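Local coordinates for hypothetical protein SO2946 (Shewanella oneidensis, PDB 2A5Z) that is of unknown function but carries a jelly-roll domain resembling carbohydrate-binding modules, binds magnesium and may recognise sugars, at residues L145-L153 against G162-A170. Numbering follows the deposited sequence.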
ATOM      1  N   LEU C 145     -21.543  -6.265  -8.928  1.00 24.79           N
ATOM      2  CA  LEU C 145     -22.780  -7.046  -8.865  1.00 25.10           C
ATOM      3  C   LEU C 145     -23.107  -7.710 -10.197  1.00 25.57           C
ATOM      4  O   LEU C 145     -24.043  -8.505 -10.280  1.00 26.02           O
ATOM      5  CB  LEU C 145     -23.966  -6.186  -8.389  1.00 24.55           C
ATOM      6  CG  LEU C 145     -23.922  -5.570  -6.983  1.00 24.27           C
ATOM      7  CD1 LEU C 145     -25.078  -4.598  -6.791  1.00 23.99           C
ATOM      8  CD2 LEU C 145     -23.913  -6.630  -5.878  1.00 21.68           C
ATOM      9  N   GLY C 146     -22.326  -7.385 -11.230  1.00 25.96           N
ATOM     10  CA  GLY C 146     -22.490  -7.948 -12.574  1.00 25.56           C
ATOM     11  C   GLY C 146     -22.232  -9.438 -12.615  1.00 25.56           C
ATOM     12  O   GLY C 146     -21.429  -9.966 -11.836  1.00 25.72           O
ATOM     13  N   ILE C 147     -22.914 -10.116 -13.533  1.00 25.43           N
ATOM     14  CA  ILE C 147     -22.889 -11.579 -13.596  1.00 25.35           C
ATOM     15  C   ILE C 147     -22.991 -12.109 -15.048  1.00 24.73           C
ATOM     16  O   ILE C 147     -23.124 -13.321 -15.285  1.00 24.77           O
ATOM     17  CB  ILE C 147     -24.004 -12.158 -12.677  1.00 25.49           C
ATOM     18  CG1 ILE C 147     -23.820 -13.658 -12.445  1.00 26.54           C
ATOM     19  CG2 ILE C 147     -25.394 -11.795 -13.211  1.00 26.13           C
ATOM     20  CD1 ILE C 147     -24.465 -14.149 -11.147  1.00 28.39           C
ATOM     21  N   SER C 148     -22.885 -11.191 -16.005  1.00 23.36           N
ATOM     22  CA  SER C 148     -23.174 -11.469 -17.410  1.00 22.77           C
ATOM     23  C   SER C 148     -21.977 -11.962 -18.224  1.00 22.09           C
ATOM     24  O   SER C 148     -22.159 -12.576 -19.277  1.00 21.85           O
ATOM     25  CB  SER C 148     -23.734 -10.212 -18.067  1.00 22.30           C
ATOM     26  OG  SER C 148     -22.779  -9.180 -17.967  1.00 22.36           O
ATOM     27  N   ASP C 149     -20.765 -11.680 -17.752  1.00 21.64           N
ATOM     28  CA  ASP C 149     -19.548 -12.007 -18.506  1.00 21.24           C
ATOM     29  C   ASP C 149     -18.439 -12.580 -17.626  1.00 20.70           C
ATOM     30  O   ASP C 149     -18.153 -12.057 -16.550  1.00 20.49           O
ATOM     31  CB  ASP C 149     -19.019 -10.764 -19.230  1.00 21.59           C
ATOM     32  CG  ASP C 149     -20.000 -10.217 -20.247  1.00 22.88           C
ATOM     33  OD1 ASP C 149     -20.042 -10.752 -21.373  1.00 23.72           O
ATOM     34  OD2 ASP C 149     -20.721  -9.245 -19.921  1.00 24.74           O
ATOM     35  N   ARG C 150     -17.815 -13.651 -18.105  1.00 20.17           N
ATOM     36  CA  ARG C 150     -16.680 -14.266 -17.425  1.00 19.85           C
ATOM     37  C   ARG C 150     -15.969 -15.266 -18.340  1.00 19.93           C
ATOM     38  O   ARG C 150     -16.555 -15.784 -19.303  1.00 19.86           O
ATOM     39  CB  ARG C 150     -17.109 -14.947 -16.118  1.00 19.52           C
ATOM     40  CG  ARG C 150     -18.208 -15.977 -16.296  1.00 20.05           C
ATOM     41  CD  ARG C 150     -18.815 -16.392 -14.975  1.00 20.33           C
ATOM     42  NE  ARG C 150     -20.064 -17.118 -15.176  1.00 21.89           N
ATOM     43  CZ  ARG C 150     -21.252 -16.535 -15.317  1.00 21.55           C
ATOM     44  NH1 ARG C 150     -22.339 -17.272 -15.501  1.00 22.80           N
ATOM     45  NH2 ARG C 150     -21.355 -15.217 -15.277  1.00 21.67           N
ATOM     46  N   SER C 151     -14.712 -15.540 -18.016  1.00 19.37           N
ATOM     47  CA  SER C 151     -13.898 -16.446 -18.797  1.00 20.44           C
ATOM     48  C   SER C 151     -12.722 -16.945 -17.943  1.00 19.71           C
ATOM     49  O   SER C 151     -11.972 -16.147 -17.374  1.00 19.82           O
ATOM     50  CB  SER C 151     -13.438 -15.731 -20.076  1.00 19.95           C
ATOM     51  OG  SER C 151     -12.171 -16.184 -20.479  1.00 24.99           O
ATOM     52  N   GLY C 152     -12.588 -18.264 -17.828  1.00 19.45           N
ATOM     53  CA  GLY C 152     -11.509 -18.856 -17.034  1.00 18.70           C
ATOM     54  C   GLY C 152     -11.969 -20.143 -16.383  1.00 18.38           C
ATOM     55  O   GLY C 152     -12.752 -20.887 -16.972  1.00 18.64           O
ATOM     56  N   LEU C 153     -11.469 -20.430 -15.183  1.00 17.92           N
ATOM     57  CA  LEU C 153     -12.006 -21.548 -14.411  1.00 17.79           C
ATOM     58  C   LEU C 153     -13.218 -21.065 -13.626  1.00 17.57           C
ATOM     59  O   LEU C 153     -13.108 -20.196 -12.758  1.00 17.76           O
ATOM     60  CB  LEU C 153     -10.972 -22.158 -13.467  1.00 17.63           C
ATOM     61  CG  LEU C 153     -11.416 -23.499 -12.852  1.00 18.49           C
ATOM     62  CD1 LEU C 153     -11.136 -24.668 -13.805  1.00 17.52           C
ATOM     63  CD2 LEU C 153     -10.757 -23.736 -11.501  1.00 17.51           C
ATOM     64  N   GLY C 162     -13.664 -25.130 -17.138  1.00 17.02           N
ATOM     65  CA  GLY C 162     -13.238 -24.028 -17.979  1.00 16.49           C
ATOM     66  C   GLY C 162     -14.421 -23.619 -18.835  1.00 16.54           C
ATOM     67  O   GLY C 162     -15.240 -24.458 -19.224  1.00 16.20           O
ATOM     68  N   GLY C 163     -14.527 -22.327 -19.113  1.00 16.47           N
ATOM     69  CA  GLY C 163     -15.638 -21.837 -19.908  1.00 16.71           C
ATOM     70  C   GLY C 163     -15.595 -20.359 -20.214  1.00 16.60           C
ATOM     71  O   GLY C 163     -14.783 -19.625 -19.670  1.00 16.28           O
ATOM     72  N   ILE C 164     -16.475 -19.946 -21.120  1.00 16.90           N
ATOM     73  CA  ILE C 164     -16.684 -18.553 -21.454  1.00 16.80           C
ATOM     74  C   ILE C 164     -18.176 -18.288 -21.370  1.00 16.82           C
ATOM     75  O   ILE C 164     -18.981 -19.095 -21.840  1.00 16.61           O
ATOM     76  CB  ILE C 164     -16.134 -18.211 -22.855  1.00 16.71           C
ATOM     77  CG1 ILE C 164     -14.643 -18.541 -22.929  1.00 16.70           C
ATOM     78  CG2 ILE C 164     -16.374 -16.722 -23.198  1.00 17.27           C
ATOM     79  CD1 ILE C 164     -14.037 -18.418 -24.305  1.00 17.96           C
ATOM     80  N   VAL C 165     -18.525 -17.180 -20.717  1.00 16.94           N
ATOM     81  CA  VAL C 165     -19.892 -16.686 -20.632  1.00 16.83           C
ATOM     82  C   VAL C 165     -19.870 -15.247 -21.140  1.00 17.46           C
ATOM     83  O   VAL C 165     -19.075 -14.424 -20.675  1.00 17.32           O
ATOM     84  CB  VAL C 165     -20.460 -16.748 -19.181  1.00 17.08           C
ATOM     85  CG1 VAL C 165     -21.793 -15.990 -19.069  1.00 16.21           C
ATOM     86  CG2 VAL C 165     -20.634 -18.196 -18.722  1.00 15.77           C
ATOM     87  N   LYS C 166     -20.727 -14.966 -22.117  1.00 18.08           N
ATOM     88  CA  LYS C 166     -20.832 -13.635 -22.699  1.00 18.76           C
ATOM     89  C   LYS C 166     -22.288 -13.248 -22.821  1.00 18.56           C
ATOM     90  O   LYS C 166     -23.093 -14.013 -23.347  1.00 18.69           O
ATOM     91  CB  LYS C 166     -20.158 -13.595 -24.064  1.00 19.08           C
ATOM     92  CG  LYS C 166     -18.645 -13.544 -23.980  1.00 21.33           C
ATOM     93  CD  LYS C 166     -18.038 -13.681 -25.352  1.00 25.43           C
ATOM     94  CE  LYS C 166     -16.585 -13.285 -25.324  1.00 28.20           C
ATOM     95  NZ  LYS C 166     -16.163 -12.967 -26.712  1.00 31.06           N
ATOM     96  N   ALA C 167     -22.622 -12.060 -22.323  1.00 18.55           N
ATOM     97  CA  ALA C 167     -24.011 -11.609 -22.255  1.00 18.61           C
ATOM     98  C   ALA C 167     -24.919 -12.695 -21.667  1.00 18.56           C
ATOM     99  O   ALA C 167     -26.027 -12.927 -22.152  1.00 18.07           O
ATOM    100  CB  ALA C 167     -24.509 -11.159 -23.629  1.00 18.86           C
ATOM    101  N   SER C 168     -24.410 -13.360 -20.631  1.00 18.57           N
ATOM    102  CA  SER C 168     -25.139 -14.382 -19.864  1.00 19.36           C
ATOM    103  C   SER C 168     -25.349 -15.728 -20.581  1.00 19.38           C
ATOM    104  O   SER C 168     -26.041 -16.608 -20.064  1.00 19.68           O
ATOM    105  CB  SER C 168     -26.470 -13.828 -19.322  1.00 18.99           C
ATOM    106  OG  SER C 168     -26.259 -12.590 -18.671  1.00 19.77           O
ATOM    107  N   ALA C 169     -24.743 -15.890 -21.754  1.00 19.84           N
ATOM    108  CA  ALA C 169     -24.824 -17.153 -22.497  1.00 20.29           C
ATOM    109  C   ALA C 169     -23.511 -17.921 -22.418  1.00 20.44           C
ATOM    110  O   ALA C 169     -22.438 -17.338 -22.539  1.00 20.78           O
ATOM    111  CB  ALA C 169     -25.196 -16.905 -23.955  1.00 20.20           C
ATOM    112  N   ALA C 170     -23.598 -19.231 -22.221  1.00 20.73           N
ATOM    113  CA  ALA C 170     -22.414 -20.080 -22.246  1.00 21.16           C
ATOM    114  C   ALA C 170     -22.008 -20.296 -23.692  1.00 21.44           C
ATOM    115  O   ALA C 170     -22.660 -21.061 -24.414  1.00 21.91           O
ATOM    116  CB  ALA C 170     -22.696 -21.412 -21.564  1.00 21.32           C
TER
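Arg150 and Val165 pair across the two strands as an antiparallel hydrogen-bonded pair, with Val165 N to Arg150 O at 2.8 Å and Arg150 N to Val165 O at 3.0 Å. Their side chains run side by side: Arg150 starts with CG between its backbone N and carbonyl carbon (chi1 56°), runs extended from CG to NE, and a quarter-turn at chi4 (-86°) sets the guanidinium plane against the valine. Val165 CG1 lies over one guanidinium face, offset toward its rim, 3.8 Å from Arg150 CZ, while Val165 CG2 comes within 3.7 Å of Arg150 NE; the beta-branched valine thus lays both methyls along the arginine. The far end of the arginine is held by the loop just before its strand, Arg150 NH2 giving a 2.6 Å bond to Ile147 O, which helps to hold the group's rotation, although NH2 meets the carbonyl from above its plane.

Beyond this pair the tight hairpin turn Lys166–Ala169, type I', is gripped twice. Ser168 N meets Ser148 O at 2.7 Å on a lone pair, and Ala167 N reaches Asp149 OD1 at 3.0 Å from above the carboxylate plane. Ser148 OG in turn donates to Asp149 OD2, steadying that carboxylate. At the other end Gly152 and Gly163 exchange two backbone bonds where the chain turns a corner, and the backbone angles of Gly152 suit a residue without a side chain. Ser151 and Ile164, on the face opposite Arg150, touch Phe197 of strand 197-203. Strand 150-151 lies between 140-142 and 159-166 in one antiparallel sheet, and through Phe197 it packs on the other sheet of the jelly-roll sandwich.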